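Local coordinates for protein SmhA (Serratia marcescens, PDB 7A27) that is the A component of Smh, a tripartite alpha-pore-forming toxin, captured here in its soluble state, at residues A[55-58]-A[59-63]; A[159-162]-A[163-167]; A[251-254]-A[255-259]; A[272-275]-A[276-280]; A[316-319]-A[320-323]. One frame throughout, in Å; residues are numbered along the deposited sequence.

Contact 1: residues A[55-58]-A[59-63]; sequences KAYQ and NQLRQ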
loop_
_atom_site.group_PDB
_atom_site.type_symbol
_atom_site.label_atom_id
_atom_site.label_comp_id
_atom_site.label_asym_id
_atom_site.label_seq_id
_atom_site.Cartn_x
_atom_site.Cartn_y
_atom_site.Cartn_z
ATOM N N LYS A 55 6.158 20.729 -15.153
ATOM C CA LYS A 55 4.678 20.905 -15.118
ATOM C C LYS A 55 3.985 19.674 -15.721
ATOM O O LYS A 55 2.969 19.254 -15.152
ATOM C CB LYS A 55 4.244 22.163 -15.877
ATOM C CG LYS A 55 4.492 23.482 -15.156
ATOM C CD LYS A 55 4.093 24.706 -15.968
ATOM C CE LYS A 55 4.359 26.024 -15.261
ATOM N NZ LYS A 55 4.180 27.183 -16.166
ATOM N N ALA A 56 4.503 19.124 -16.828
ATOM C CA ALA A 56 3.947 17.942 -17.537
ATOM C C ALA A 56 4.070 16.705 -16.651
ATOM O O ALA A 56 3.099 15.942 -16.588
ATOM C CB ALA A 56 4.650 17.711 -18.851
ATOM N N TYR A 57 5.228 16.512 -16.015
ATOM C CA TYR A 57 5.501 15.353 -15.133
ATOM C C TYR A 57 4.647 15.471 -13.871
ATOM O O TYR A 57 4.016 14.473 -13.479
ATOM C CB TYR A 57 6.991 15.261 -14.803
ATOM C CG TYR A 57 7.423 14.077 -13.965
ATOM C CD1 TYR A 57 7.160 12.771 -14.358
ATOM C CD2 TYR A 57 8.195 14.259 -12.829
ATOM C CE1 TYR A 57 7.606 11.690 -13.617
ATOM C CE2 TYR A 57 8.658 13.189 -12.082
ATOM C CZ TYR A 57 8.366 11.900 -12.476
ATOM O OH TYR A 57 8.835 10.859 -11.732
ATOM N N GLN A 58 4.614 16.652 -13.259
ATOM C CA GLN A 58 3.847 16.895 -12.013
ATOM C C GLN A 58 2.366 16.610 -12.294
ATOM O O GLN A 58 1.707 15.979 -11.430
ATOM C CB GLN A 58 4.094 18.314 -11.492
ATOM C CG GLN A 58 3.618 18.520 -10.065
ATOM C CD GLN A 58 4.147 19.794 -9.456
ATOM O OE1 GLN A 58 4.387 20.794 -10.137
ATOM N NE2 GLN A 58 4.293 19.770 -8.141
ATOM N N ASN A 59 1.877 17.012 -13.471
ATOM C CA ASN A 59 0.467 16.805 -13.897
ATOM C C ASN A 59 0.212 15.303 -14.073
ATOM O O ASN A 59 -0.763 14.802 -13.511
ATOM C CB ASN A 59 0.116 17.535 -15.193
ATOM C CG ASN A 59 -1.373 17.459 -15.456
ATOM O OD1 ASN A 59 -1.796 16.736 -16.354
ATOM N ND2 ASN A 59 -2.165 18.123 -14.621
ATOM N N GLN A 60 1.088 14.609 -14.805
ATOM C CA GLN A 60 0.924 13.177 -15.127
ATOM C C GLN A 60 0.943 12.356 -13.827
ATOM O O GLN A 60 0.226 11.348 -13.769
ATOM C CB GLN A 60 1.927 12.808 -16.224
ATOM C CG GLN A 60 1.755 11.388 -16.769
ATOM C CD GLN A 60 0.396 11.049 -17.354
ATOM O OE1 GLN A 60 -0.274 10.101 -16.911
ATOM N NE2 GLN A 60 -0.006 11.811 -18.369
ATOM N N LEU A 61 1.669 12.798 -12.793
ATOM C CA LEU A 61 1.755 12.105 -11.471
ATOM C C LEU A 61 0.456 12.303 -10.679
ATOM O O LEU A 61 -0.026 11.323 -10.094
ATOM C CB LEU A 61 2.946 12.623 -10.660
ATOM C CG LEU A 61 4.320 12.107 -11.079
ATOM C CD1 LEU A 61 5.402 12.881 -10.352
ATOM C CD2 LEU A 61 4.461 10.611 -10.827
ATOM N N ARG A 62 -0.088 13.519 -10.650
ATOM C CA ARG A 62 -1.352 13.806 -9.928
ATOM C C ARG A 62 -2.476 12.965 -10.537
ATOM O O ARG A 62 -3.304 12.464 -9.755
ATOM C CB ARG A 62 -1.646 15.307 -9.936
ATOM C CG ARG A 62 -0.627 16.101 -9.137
ATOM C CD ARG A 62 -0.627 17.567 -9.482
ATOM N NE ARG A 62 -1.800 18.260 -8.978
ATOM C CZ ARG A 62 -1.880 18.822 -7.787
ATOM N NH1 ARG A 62 -0.865 18.766 -6.940
ATOM N NH2 ARG A 62 -3.000 19.429 -7.446
ATOM N N GLN A 63 -2.492 12.780 -11.866
ATOM C CA GLN A 63 -3.501 11.928 -12.557
ATOM C C GLN A 63 -3.390 10.507 -11.995
ATOM O O GLN A 63 -4.417 9.952 -11.609
ATOM C CB GLN A 63 -3.353 11.914 -14.084
ATOM C CG GLN A 63 -3.512 13.283 -14.730
ATOM C CD GLN A 63 -3.524 13.250 -16.240
ATOM O OE1 GLN A 63 -4.004 12.319 -16.859
ATOM N NE2 GLN A 63 -3.022 14.298 -16.866
#

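Contact 2: residues A[159-162]-A[163-167]; sequences NAEA and KQQAQ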
loop_
_atom_site.group_PDB
_atom_site.type_symbol
_atom_site.label_atom_id
_atom_site.label_comp_id
_atom_site.label_asym_id
_atom_site.label_seq_id
_atom_site.Cartn_x
_atom_site.Cartn_y
_atom_site.Cartn_z
ATOM N N ASN A 159 29.072 22.469 -12.530
ATOM C CA ASN A 159 30.421 22.562 -11.914
ATOM C C ASN A 159 30.411 21.624 -10.693
ATOM O O ASN A 159 29.316 21.073 -10.383
ATOM C CB ASN A 159 30.807 24.010 -11.597
ATOM C CG ASN A 159 30.003 24.657 -10.485
ATOM O OD1 ASN A 159 29.251 24.010 -9.766
ATOM N ND2 ASN A 159 30.235 25.928 -10.255
ATOM N N ALA A 160 31.557 21.449 -10.015
ATOM C CA ALA A 160 31.721 20.526 -8.862
ATOM C C ALA A 160 30.914 20.984 -7.636
ATOM O O ALA A 160 30.368 20.116 -6.956
ATOM C CB ALA A 160 33.182 20.383 -8.528
ATOM N N GLU A 161 30.848 22.290 -7.359
ATOM C CA GLU A 161 30.151 22.859 -6.171
ATOM C C GLU A 161 28.654 22.522 -6.237
ATOM O O GLU A 161 28.084 22.198 -5.169
ATOM C CB GLU A 161 30.384 24.369 -6.079
ATOM C CG GLU A 161 29.976 24.985 -4.750
ATOM C CD GLU A 161 30.162 26.498 -4.644
ATOM O OE1 GLU A 161 31.227 26.998 -5.052
ATOM O OE2 GLU A 161 29.242 27.199 -4.166
ATOM N N ALA A 162 28.037 22.592 -7.427
ATOM C CA ALA A 162 26.591 22.343 -7.647
ATOM C C ALA A 162 26.297 20.843 -7.591
ATOM O O ALA A 162 25.229 20.485 -7.062
ATOM C CB ALA A 162 26.146 22.926 -8.961
ATOM N N LYS A 163 27.184 20.007 -8.144
ATOM C CA LYS A 163 27.010 18.535 -8.115
ATOM C C LYS A 163 26.982 18.069 -6.663
ATOM O O LYS A 163 26.199 17.150 -6.378
ATOM C CB LYS A 163 28.113 17.782 -8.858
ATOM C CG LYS A 163 27.992 17.783 -10.373
ATOM C CD LYS A 163 28.941 16.804 -11.042
ATOM C CE LYS A 163 28.915 16.882 -12.554
ATOM N NZ LYS A 163 30.103 16.226 -13.153
ATOM N N GLN A 164 27.801 18.675 -5.791
ATOM C CA GLN A 164 27.878 18.286 -4.355
ATOM C C GLN A 164 26.577 18.716 -3.673
ATOM O O GLN A 164 26.031 17.899 -2.905
ATOM C CB GLN A 164 29.116 18.859 -3.646
ATOM C CG GLN A 164 29.346 18.299 -2.242
ATOM C CD GLN A 164 29.577 16.805 -2.213
ATOM O OE1 GLN A 164 30.561 16.273 -2.735
ATOM N NE2 GLN A 164 28.656 16.112 -1.567
ATOM N N GLN A 165 26.098 19.927 -3.960
ATOM C CA GLN A 165 24.831 20.455 -3.389
ATOM C C GLN A 165 23.676 19.545 -3.812
ATOM O O GLN A 165 22.799 19.304 -2.974
ATOM C CB GLN A 165 24.607 21.897 -3.831
ATOM C CG GLN A 165 25.549 22.866 -3.142
ATOM C CD GLN A 165 25.636 24.201 -3.838
ATOM O OE1 GLN A 165 25.175 24.381 -4.960
ATOM N NE2 GLN A 165 26.247 25.161 -3.168
ATOM N N ALA A 166 23.711 19.033 -5.044
ATOM C CA ALA A 166 22.683 18.140 -5.618
ATOM C C ALA A 166 22.747 16.760 -4.961
ATOM O O ALA A 166 21.666 16.167 -4.758
ATOM C CB ALA A 166 22.850 18.018 -7.114
ATOM N N GLN A 167 23.959 16.246 -4.702
ATOM C CA GLN A 167 24.163 14.912 -4.080
ATOM C C GLN A 167 23.677 14.990 -2.633
ATOM O O GLN A 167 22.981 14.063 -2.211
ATOM C CB GLN A 167 25.620 14.472 -4.152
ATOM C CG GLN A 167 25.840 12.972 -3.962
ATOM C CD GLN A 167 27.239 12.718 -3.438
ATOM O OE1 GLN A 167 27.606 13.206 -2.363
ATOM N NE2 GLN A 167 28.048 11.978 -4.195
#

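Contact 3: residues A[251-254]-A[255-259]; sequences NELK and ANYAK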
loop_
_atom_site.group_PDB
_atom_site.type_symbol
_atom_site.label_atom_id
_atom_site.label_comp_id
_atom_site.label_asym_id
_atom_site.label_seq_id
_atom_site.Cartn_x
_atom_site.Cartn_y
_atom_site.Cartn_z
ATOM N N ASN A 251 12.807 11.646 15.363
ATOM C CA ASN A 251 13.914 12.581 15.683
ATOM C C ASN A 251 14.802 12.743 14.442
ATOM O O ASN A 251 15.147 13.883 14.138
ATOM C CB ASN A 251 14.688 12.145 16.927
ATOM C CG ASN A 251 13.878 12.214 18.212
ATOM O OD1 ASN A 251 12.786 12.787 18.262
ATOM N ND2 ASN A 251 14.407 11.638 19.278
ATOM N N GLU A 252 15.156 11.649 13.761
ATOM C CA GLU A 252 15.965 11.674 12.507
ATOM C C GLU A 252 15.205 12.473 11.442
ATOM O O GLU A 252 15.825 13.302 10.747
ATOM C CB GLU A 252 16.284 10.269 11.965
ATOM C CG GLU A 252 17.498 9.604 12.613
ATOM C CD GLU A 252 17.772 8.137 12.267
ATOM O OE1 GLU A 252 18.336 7.476 13.146
ATOM O OE2 GLU A 252 17.470 7.654 11.149
ATOM N N LEU A 253 13.901 12.239 11.321
ATOM C CA LEU A 253 13.057 12.926 10.312
ATOM C C LEU A 253 13.105 14.439 10.550
ATOM O O LEU A 253 13.265 15.169 9.566
ATOM C CB LEU A 253 11.624 12.383 10.375
ATOM C CG LEU A 253 10.678 12.878 9.284
ATOM C CD1 LEU A 253 11.254 12.635 7.903
ATOM C CD2 LEU A 253 9.323 12.208 9.395
ATOM N N LYS A 254 12.989 14.889 11.802
ATOM C CA LYS A 254 13.018 16.336 12.147
ATOM C C LYS A 254 14.370 16.920 11.706
ATOM O O LYS A 254 14.377 17.922 10.952
ATOM C CB LYS A 254 12.763 16.551 13.644
ATOM C CG LYS A 254 12.630 18.008 14.066
ATOM C CD LYS A 254 12.578 18.224 15.570
ATOM C CE LYS A 254 12.573 19.696 15.940
ATOM N NZ LYS A 254 12.973 19.912 17.347
ATOM N N ALA A 255 15.459 16.286 12.150
ATOM C CA ALA A 255 16.863 16.651 11.858
ATOM C C ALA A 255 17.102 16.678 10.337
ATOM O O ALA A 255 17.678 17.671 9.843
ATOM C CB ALA A 255 17.782 15.683 12.548
ATOM N N ASN A 256 16.679 15.640 9.618
ATOM C CA ASN A 256 16.869 15.535 8.148
ATOM C C ASN A 256 16.091 16.640 7.423
ATOM O O ASN A 256 16.651 17.218 6.486
ATOM C CB ASN A 256 16.552 14.121 7.646
ATOM C CG ASN A 256 17.660 13.139 7.975
ATOM O OD1 ASN A 256 18.817 13.533 8.148
ATOM N ND2 ASN A 256 17.316 11.863 8.048
ATOM N N TYR A 257 14.848 16.942 7.814
ATOM C CA TYR A 257 14.059 18.025 7.164
ATOM C C TYR A 257 14.814 19.350 7.366
ATOM O O TYR A 257 14.936 20.121 6.395
ATOM C CB TYR A 257 12.594 18.060 7.617
ATOM C CG TYR A 257 11.679 17.058 6.951
ATOM C CD1 TYR A 257 11.666 16.888 5.578
ATOM C CD2 TYR A 257 10.754 16.328 7.681
ATOM C CE1 TYR A 257 10.806 15.992 4.960
ATOM C CE2 TYR A 257 9.880 15.430 7.080
ATOM C CZ TYR A 257 9.901 15.253 5.709
ATOM O OH TYR A 257 9.035 14.374 5.104
ATOM N N ALA A 258 15.360 19.592 8.557
ATOM C CA ALA A 258 16.138 20.817 8.842
ATOM C C ALA A 258 17.262 20.955 7.804
ATOM O O ALA A 258 17.379 22.046 7.197
ATOM C CB ALA A 258 16.683 20.799 10.252
ATOM N N LYS A 259 18.041 19.885 7.599
ATOM C CA LYS A 259 19.190 19.849 6.656
ATOM C C LYS A 259 18.698 19.969 5.210
ATOM O O LYS A 259 19.401 20.616 4.401
ATOM C CB LYS A 259 20.023 18.569 6.824
ATOM C CG LYS A 259 20.741 18.449 8.165
ATOM C CD LYS A 259 22.125 17.785 8.117
ATOM C CE LYS A 259 22.113 16.284 8.302
ATOM N NZ LYS A 259 21.825 15.925 9.706
#

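Contact 4: residues A[272-275]-A[276-280]; sequences ALLS and VAKSV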
loop_
_atom_site.group_PDB
_atom_site.type_symbol
_atom_site.label_atom_id
_atom_site.label_comp_id
_atom_site.label_asym_id
_atom_site.label_seq_id
_atom_site.Cartn_x
_atom_site.Cartn_y
_atom_site.Cartn_z
ATOM N N ALA A 272 17.768 26.997 -9.406
ATOM C CA ALA A 272 16.468 27.011 -8.698
ATOM C C ALA A 272 15.504 26.007 -9.334
ATOM O O ALA A 272 14.827 25.266 -8.598
ATOM C CB ALA A 272 15.916 28.406 -8.781
ATOM N N LEU A 273 15.458 25.978 -10.665
ATOM C CA LEU A 273 14.502 25.128 -11.405
ATOM C C LEU A 273 14.892 23.657 -11.242
ATOM O O LEU A 273 13.979 22.819 -11.195
ATOM C CB LEU A 273 14.457 25.571 -12.870
ATOM C CG LEU A 273 13.237 25.090 -13.660
ATOM C CD1 LEU A 273 11.939 25.383 -12.920
ATOM C CD2 LEU A 273 13.194 25.742 -15.028
ATOM N N LEU A 274 16.189 23.345 -11.151
ATOM C CA LEU A 274 16.657 21.948 -10.938
ATOM C C LEU A 274 16.229 21.513 -9.536
ATOM O O LEU A 274 15.755 20.374 -9.407
ATOM C CB LEU A 274 18.172 21.863 -11.107
ATOM C CG LEU A 274 18.802 20.510 -10.776
ATOM C CD1 LEU A 274 18.333 19.420 -11.741
ATOM C CD2 LEU A 274 20.326 20.618 -10.811
ATOM N N SER A 275 16.390 22.392 -8.536
ATOM C CA SER A 275 15.961 22.168 -7.130
ATOM C C SER A 275 14.500 21.689 -7.127
ATOM O O SER A 275 14.194 20.685 -6.449
ATOM C CB SER A 275 16.137 23.418 -6.299
ATOM O OG SER A 275 17.485 23.882 -6.338
ATOM N N VAL A 276 13.633 22.369 -7.888
ATOM C CA VAL A 276 12.184 22.024 -8.008
ATOM C C VAL A 276 12.071 20.609 -8.593
ATOM O O VAL A 276 11.472 19.751 -7.940
ATOM C CB VAL A 276 11.414 23.054 -8.855
ATOM C CG1 VAL A 276 9.984 22.598 -9.115
ATOM C CG2 VAL A 276 11.414 24.435 -8.223
ATOM N N ALA A 277 12.663 20.377 -9.764
ATOM C CA ALA A 277 12.649 19.077 -10.473
ATOM C C ALA A 277 13.017 17.941 -9.505
ATOM O O ALA A 277 12.326 16.903 -9.536
ATOM C CB ALA A 277 13.574 19.131 -11.659
ATOM N N LYS A 278 14.038 18.152 -8.664
ATOM C CA LYS A 278 14.534 17.154 -7.684
ATOM C C LYS A 278 13.480 16.905 -6.606
ATOM O O LYS A 278 13.280 15.718 -6.265
ATOM C CB LYS A 278 15.822 17.618 -6.997
ATOM C CG LYS A 278 17.092 17.626 -7.825
ATOM C CD LYS A 278 18.332 17.640 -6.920
ATOM C CE LYS A 278 19.362 16.605 -7.320
ATOM N NZ LYS A 278 18.820 15.231 -7.453
ATOM N N SER A 279 12.853 17.979 -6.102
ATOM C CA SER A 279 11.794 17.939 -5.062
ATOM C C SER A 279 10.601 17.088 -5.527
ATOM O O SER A 279 10.039 16.328 -4.676
ATOM C CB SER A 279 11.330 19.309 -4.701
ATOM O OG SER A 279 10.149 19.204 -3.935
ATOM N N VAL A 280 10.214 17.236 -6.804
ATOM C CA VAL A 280 9.071 16.510 -7.433
ATOM C C VAL A 280 9.442 15.038 -7.572
ATOM O O VAL A 280 8.620 14.188 -7.178
ATOM C CB VAL A 280 8.685 17.095 -8.806
ATOM C CG1 VAL A 280 7.702 16.208 -9.551
ATOM C CG2 VAL A 280 8.108 18.488 -8.664
#

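Contact 5: residues A[316-319]-A[320-323]; sequences APII and NQAG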
loop_
_atom_site.group_PDB
_atom_site.type_symbol
_atom_site.label_atom_id
_atom_site.label_comp_id
_atom_site.label_asym_id
_atom_site.label_seq_id
_atom_site.Cartn_x
_atom_site.Cartn_y
_atom_site.Cartn_z
ATOM N N ALA A 316 -13.673 -32.195 0.593
ATOM C CA ALA A 316 -15.101 -32.541 0.429
ATOM C C ALA A 316 -15.339 -34.060 0.376
ATOM O O ALA A 316 -16.066 -34.592 1.208
ATOM C CB ALA A 316 -15.657 -31.825 -0.775
ATOM N N PRO A 317 -14.770 -34.831 -0.584
ATOM C CA PRO A 317 -15.038 -36.265 -0.651
ATOM C C PRO A 317 -14.630 -37.001 0.635
ATOM O O PRO A 317 -15.248 -38.010 0.945
ATOM C CB PRO A 317 -14.217 -36.754 -1.853
ATOM C CG PRO A 317 -13.986 -35.515 -2.681
ATOM C CD PRO A 317 -13.863 -34.399 -1.660
ATOM N N ILE A 318 -13.617 -36.486 1.345
ATOM C CA ILE A 318 -13.110 -37.065 2.622
ATOM C C ILE A 318 -14.164 -36.845 3.717
ATOM O O ILE A 318 -14.432 -37.821 4.484
ATOM C CB ILE A 318 -11.744 -36.479 2.998
ATOM C CG1 ILE A 318 -10.681 -36.807 1.944
ATOM C CG2 ILE A 318 -11.329 -36.934 4.392
ATOM C CD1 ILE A 318 -9.316 -36.160 2.191
ATOM N N ILE A 319 -14.759 -35.644 3.786
ATOM C CA ILE A 319 -15.817 -35.292 4.782
ATOM C C ILE A 319 -17.044 -36.177 4.543
ATOM O O ILE A 319 -17.780 -36.426 5.507
ATOM C CB ILE A 319 -16.193 -33.802 4.699
ATOM C CG1 ILE A 319 -14.990 -32.918 5.017
ATOM C CG2 ILE A 319 -17.379 -33.512 5.604
ATOM C CD1 ILE A 319 -15.249 -31.448 4.934
ATOM N N ASN A 320 -17.252 -36.585 3.286
ATOM C CA ASN A 320 -18.389 -37.418 2.807
ATOM C C ASN A 320 -18.226 -38.853 3.332
ATOM O O ASN A 320 -19.258 -39.451 3.681
ATOM C CB ASN A 320 -18.494 -37.394 1.278
ATOM C CG ASN A 320 -19.856 -37.739 0.730
ATOM O OD1 ASN A 320 -20.812 -37.884 1.479
ATOM N ND2 ASN A 320 -19.939 -37.884 -0.578
ATOM N N GLN A 321 -16.989 -39.380 3.397
ATOM C CA GLN A 321 -16.680 -40.756 3.895
ATOM C C GLN A 321 -17.061 -40.896 5.386
ATOM O O GLN A 321 -17.410 -42.029 5.780
ATOM C CB GLN A 321 -15.195 -41.129 3.748
ATOM C CG GLN A 321 -14.591 -41.088 2.338
ATOM C CD GLN A 321 -13.104 -41.430 2.317
ATOM O OE1 GLN A 321 -12.342 -41.081 3.219
ATOM N NE2 GLN A 321 -12.637 -42.073 1.252
ATOM N N ALA A 322 -16.993 -39.816 6.185
ATOM C CA ALA A 322 -17.336 -39.780 7.635
ATOM C C ALA A 322 -18.816 -40.125 7.855
ATOM O O ALA A 322 -19.640 -39.187 7.857
ATOM C CB ALA A 322 -17.027 -38.414 8.213
ATOM N N GLY A 323 -19.112 -41.405 8.116
ATOM C CA GLY A 323 -20.485 -41.939 8.304
ATOM C C GLY A 323 -20.706 -42.519 9.716
ATOM O O GLY A 323 -21.830 -42.969 9.975
#

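Contact 1: residues A[55-58]-A[59-63]
Leu61 lays its CD1 methyl over one face of the Tyr57 ring, a CH-pi contact between side chains four residues apart on the helix. The methyl lies 3.8 Å from the ring centroid and 16° off the ring normal, displaced toward the rim, so that its nearest ring atom is CE2, with Leu61 CD1 and Tyr57 CE2 3.7 Å apart. Two different first torsions bring the groups together. Tyr57 holds CG anti to its own N (chi1 -177°), whereas Leu61 holds CG beside its N (chi1 -77°) and thus leans back over the preceding turn. The same turn is closed by the bond from Leu61 N to Tyr57 O, 3.0 Å long.

One residue further on, the spacing repeats without a ring. The aliphatic part of Arg62 folds over the carbonyl of Gln58, Arg62 CG lying 3.3 Å from Gln58 O, while Arg62 N donates to that oxygen. These i to i+4 pairs lie on the long helix 48-96 of the helical bundle, which has a buried face and an exposed one. On the exposed one, Gln63 NE2 donates to Asn59 OD1 over 2.8 Å; the oxygen lies in the Gln63 amide plane, but the nitrogen stands above the plane of the Asn59 carbonyl.

The inner face is positioned from outside. Tyr57 OH is hydrogen-bonded to Gln281 OE1 of helix 272-299, and its ring stacks with Phe147 of helix 104-155. Gln58 OE1 accepts from Leu41 N, tying the preceding loop to the helix.

Contact 2: residues A[159-162]-A[163-167]
Glu161 and Gln165 pass each other obliquely, the carboxylate and the amide turned 90° apart. Their nearest polar ends, Glu161 OE2 and Gln165 NE2, are 3.8 Å apart, so the pair is a loose approach and not a close polar link. The two chains start in different directions: Glu161 has CG anti to its N (chi1 -167°), while Gln165 has CG beside its N (chi1 -72°) and runs back along the helix. That return path brings Gln165 CG to 3.3 Å from Glu161 O and carries OE1 alongside Ala162, whose CA is its neighbour at 3.7 Å.

The stretch opens helix 160-188, and Asn159 is its N-cap. Asn159 OD1 accepts from Ala162 N over 3.0 Å, the N-H meeting it almost end-on to the side-chain carbonyl, which satisfies an amide that has no earlier turn to bond to. The main-chain oxygen of the same residue takes Lys163 N, so both carbonyls of the cap are engaged by the opening turn.

Around the outside of the helix, the stem of Lys163 lies against that cap, with CG 3.5 Å from Asn159 O. Gln164, bent at its second torsion, reaches forward instead, and its NE2 donates to Gln167 OE1 over 3.2 Å, standing well above the plane of the accepting carbonyl. The main-chain oxygen of Gln164 is also hydrogen-bonded to Thr168 OG1.

Contact 3: residues A[251-254]-A[255-259]
Apolar packing joins Leu253 to Tyr257, two side chains that run side by side and point the same way from the helix. The branch that does most of the touching is Leu253 CD1, with Tyr257 CE2 3.2 Å away and Tyr257 CZ at 3.7 Å; the methyl meets the ring obliquely. Leu253 CG approaches the same atom, Tyr257 CE2, at 3.5 Å. The residues meet from different first torsions: the leucine CG is anti to its N (chi1 -173°), and the tyrosine CG lies beside its N (chi1 -80°), which sets the ring CD2 against Leu253 O at 3.3 Å.

Main-chain hydrogen bonds form a second class. Asn256 N donates to Glu252 O over 2.7 Å, and Tyr257 N to Leu253 O over 3.0 Å, each spanning one regular turn of helix 247-268, which follows the two-stranded antiparallel sheet 198-206 and 230-237. This is ordinary i to i+4 packing in an alpha-helical bundle, with the leucine and tyrosine on the buried face and Ala255, Ala258 and Lys254 on the exposed one.

Polar side chains make up the third class, and their partners lie beyond the turn. The Asn256 amide folds back so that CG rests 3.3 Å from Glu252 O, but its ND2 donates to Asn179 OD1 of helix 160-188. Glu252 OE2 accepts from Asn179 ND2, so one asparagine bridges both residues, while Glu252 OE1 accepts from Gln248 NE2, one turn earlier. Tyr257 OH is hydrogen-bonded to Ile236 O, fastening the helix to strand 230-237.

Contact 4: residues A[272-275]-A[276-280]
The stems of Leu274 and Lys278 approach each other loosely, Leu274 CG to Lys278 CG 4.5 Å, near the start of helix 272-299. The close contacts here are between side-chain carbons and carbonyl oxygens. Val276, with CG2 beside its N (CG1 anti, chi1 173°), places CG2 3.5 Å from Ala272 O, and Ala277 CB lies 3.4 Å from Leu274 O. Lys278 N donates to Leu274 O over 2.9 Å, while Lys278 CG rests against that oxygen at 3.4 Å.

Leu273, Val276 and Ser275 are buried by neighbours: Leu273 packs on Ile54 of helix 48-96, and Val276 on Tyr231 of strand 230-237. Ser275 turns its hydroxyl beside its own N (chi1 -57°), and OG is hydrogen-bonded to Asn271 O, so a polar group in a buried setting is satisfied within the chain just before it.

Lys278, by contrast, is partly exposed: its stem packs, but its end leads away. Bending at its third and fourth torsions, it carries NZ to Glu155 OE2, a salt bridge to helix 104-155. A mainly apolar segment thus has its one charge at the margin, where a carboxylate of another helix probably balances it.

Contact 5: residues A[316-319]-A[320-323]
The last turn of helix 301-321, where Asn320 and Gln321 meet the carbonyls of Ala316, Pro317 and Ile318, is a local helix-end contact far from the centre of this elongated helical bundle. The turn opens with a proline kink: Pro317 has no N-H for the turn before it, although its carbonyl still takes part in the turn that follows.

Regular bonding thins out from there. Asn320 N donates to Ala316 O over 3.1 Å, but Gln321 N is shared between two acceptors, with weak bonds to Pro317 O at 3.3 Å and Ile318 O at 3.2 Å. One residue later Ala322 N is 3.7 Å from Ile318 O, a long separation, and the Ala322 psi of 94° takes the chain out of helical geometry toward Gly323.

Beyond the backbone, the side chains of Gln321 and Asn320 both start against Pro317 O. Gln321 keeps CG beside its N (chi1 -58°), which lays CG 3.4 Å from Pro317 O, while Asn320 CB lies 3.3 Å from that same oxygen. Ile319 faces inward, against Ile7, Tyr97 and Val112, and Asn320 touches Gln106 and Ala109 of helix 104-155. The departing chain is held on as well: Ala322 O is hydrogen-bonded to Ser105 OG, and Gly323 N to Glu327 OE1. At the end of the turn, Ala322 CB lies 3.4 Å from Ile319 O.

How the contacts relate
All five are local, i to i+4 contacts along helices or at their ends, and their chemistry follows their place in the bundle. Contact 4 is the most buried and touches two others: Val280 packs on Tyr57 of contact 1, and the Lys278 stem meets the main chain of contact 2. Contacts 1 and 3 are partly buried stretches within helices, each pairing a leucine with a tyrosine, face-on in the first and oblique in the second. Contacts 2 and 5 are helix ends, one capped by an asparagine, the other ending in weak bonds. Contact 5 lies at the far end of the molecule, its centre about 73 Å from that of contact 2.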